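Local coordinates for protein PAN2-PAN3 deadenylation complex catalytic subunit pan2 (Neurospora crassa, PDB 4CZX) that probably serves as the catalytic subunit of the PAN deadenylation complex, shortening the poly(A) tails of mRNA, and is represented here by its N-terminal WD40 domain, at residues L79-K83 and G84-L88. Residues are numbered along the deposited sequence; the frame is centred on the assembly and turned at random.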
loop_
_atom_site.group_PDB
_atom_site.type_symbol
_atom_site.label_atom_id
_atom_site.label_comp_id
_atom_site.label_asym_id
_atom_site.label_seq_id
_atom_site.Cartn_x
_atom_site.Cartn_y
_atom_site.Cartn_z
ATOM N N LEU A 79 3.257 17.161 -28.328
ATOM C CA LEU A 79 2.872 18.344 -29.111
ATOM C C LEU A 79 2.455 19.439 -28.140
ATOM O O LEU A 79 2.036 19.144 -27.016
ATOM C CB LEU A 79 1.730 18.057 -30.087
ATOM C CG LEU A 79 2.009 17.316 -31.400
ATOM C CD1 LEU A 79 0.703 17.172 -32.161
ATOM C CD2 LEU A 79 3.055 18.038 -32.247
ATOM N N PHE A 80 2.566 20.690 -28.580
ATOM C CA PHE A 80 2.355 21.832 -27.705
ATOM C C PHE A 80 1.335 22.821 -28.238
ATOM O O PHE A 80 1.401 23.225 -29.411
ATOM C CB PHE A 80 3.685 22.552 -27.469
ATOM C CG PHE A 80 4.757 21.650 -26.970
ATOM C CD1 PHE A 80 4.807 21.297 -25.629
ATOM C CD2 PHE A 80 5.692 21.107 -27.847
ATOM C CE1 PHE A 80 5.782 20.424 -25.158
ATOM C CE2 PHE A 80 6.674 20.246 -27.386
ATOM C CZ PHE A 80 6.721 19.905 -26.039
ATOM N N VAL A 81 0.405 23.217 -27.365
ATOM C CA VAL A 81 -0.562 24.276 -27.660
ATOM C C VAL A 81 -0.643 25.234 -26.475
ATOM O O VAL A 81 -0.022 25.000 -25.438
ATOM C CB VAL A 81 -1.961 23.713 -27.977
ATOM C CG1 VAL A 81 -1.874 22.694 -29.131
ATOM C CG2 VAL A 81 -2.566 23.065 -26.755
ATOM N N ASP A 82 -1.386 26.325 -26.630
ATOM C CA ASP A 82 -1.466 27.318 -25.565
ATOM C C ASP A 82 -1.948 26.733 -24.233
ATOM O O ASP A 82 -1.364 27.014 -23.189
ATOM C CB ASP A 82 -2.371 28.478 -25.993
ATOM C CG ASP A 82 -1.732 29.341 -27.065
ATOM O OD1 ASP A 82 -0.491 29.281 -27.215
ATOM O OD2 ASP A 82 -2.462 30.078 -27.761
ATOM N N LYS A 83 -2.985 25.901 -24.272
ATOM C CA LYS A 83 -3.589 25.391 -23.033
ATOM C C LYS A 83 -2.733 24.349 -22.310
ATOM O O LYS A 83 -2.808 24.212 -21.088
ATOM C CB LYS A 83 -4.965 24.791 -23.323
ATOM C CG LYS A 83 -6.077 25.817 -23.541
ATOM C CD LYS A 83 -7.189 25.199 -24.379
ATOM C CE LYS A 83 -8.546 25.846 -24.134
ATOM N NZ LYS A 83 -9.609 25.142 -24.921
ATOM N N GLY A 84 -1.933 23.596 -23.055
ATOM C CA GLY A 84 -1.107 22.585 -22.425
ATOM C C GLY A 84 -0.332 21.717 -23.391
ATOM O O GLY A 84 -0.120 22.085 -24.547
ATOM N N VAL A 85 0.084 20.556 -22.902
ATOM C CA VAL A 85 0.911 19.647 -23.674
ATOM C C VAL A 85 0.108 18.418 -24.052
ATOM O O VAL A 85 -0.629 17.875 -23.224
ATOM C CB VAL A 85 2.152 19.216 -22.883
ATOM C CG1 VAL A 85 3.069 18.286 -23.753
ATOM C CG2 VAL A 85 2.895 20.446 -22.372
ATOM N N ILE A 86 0.261 17.973 -25.296
ATOM C CA ILE A 86 -0.352 16.728 -25.737
ATOM C C ILE A 86 0.704 15.621 -25.773
ATOM O O ILE A 86 1.820 15.814 -26.271
ATOM C CB ILE A 86 -1.025 16.880 -27.111
ATOM C CG1 ILE A 86 -1.878 18.158 -27.139
ATOM C CG2 ILE A 86 -1.884 15.657 -27.443
ATOM C CD1 ILE A 86 -2.528 18.414 -28.471
ATOM N N PHE A 87 0.345 14.486 -25.192
ATOM C CA PHE A 87 1.250 13.344 -25.022
ATOM C C PHE A 87 0.689 12.130 -25.749
ATOM O O PHE A 87 -0.486 11.792 -25.572
ATOM C CB PHE A 87 1.424 12.999 -23.536
ATOM C CG PHE A 87 1.795 14.173 -22.658
ATOM C CD1 PHE A 87 0.809 14.945 -22.036
ATOM C CD2 PHE A 87 3.127 14.454 -22.401
ATOM C CE1 PHE A 87 1.154 16.024 -21.192
ATOM C CE2 PHE A 87 3.489 15.502 -21.570
ATOM C CZ PHE A 87 2.502 16.301 -20.957
ATOM N N LEU A 88 1.518 11.452 -26.540
ATOM C CA LEU A 88 1.056 10.275 -27.267
ATOM C C LEU A 88 1.725 9.000 -26.753
ATOM O O LEU A 88 2.944 8.935 -26.616
ATOM C CB LEU A 88 1.319 10.407 -28.782
ATOM C CG LEU A 88 0.688 9.282 -29.623
ATOM C CD1 LEU A 88 0.187 9.819 -30.953
ATOM C CD2 LEU A 88 1.655 8.110 -29.892
#
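Phe80 and Val85, a non-hydrogen-bonded pair, lie side by side on one face of an antiparallel hairpin, with Phe80 CE1 3.7 Å from Val85 CG1. With CG anti to the carbonyl carbon (chi1 -54°), the Phe80 ring leans toward Val85, and both Val85 methyls meet its CD1 and CE1 atoms, CG1 coming in obliquely. Val85 CG1 also sits over one face of the Phe87 ring, toward its rim. On the other face Leu79 and Ile86 form the antiparallel hydrogen-bonded pair, CB to CB at 4.2 Å. Their backbones exchange two hydrogen bonds, Ile86 N to Leu79 O (2.7 Å) and Leu79 N to Ile86 O (2.8 Å). These are the two innermost strands of a four-stranded propeller blade, in the predicted second WD repeat, and Asp82 and Lys83 make the turn. Val81 N gives Gly84 O a straight hydrogen bond of 3.1 Å; the return hydrogen bond, Gly84 N to Val81 O, is weak at 3.4 Å. With Phe80 cut back to an alanine, the Val85 methyls would probably lose the CD1 and CE1 atoms they pack on, and Trp43 the ring it meets. Farther out, Arg98 NH2 hydrogen-bonds to Val81 O at the turn, while Met117 and Ile127 of the following blade pack on Leu79 and Ile86.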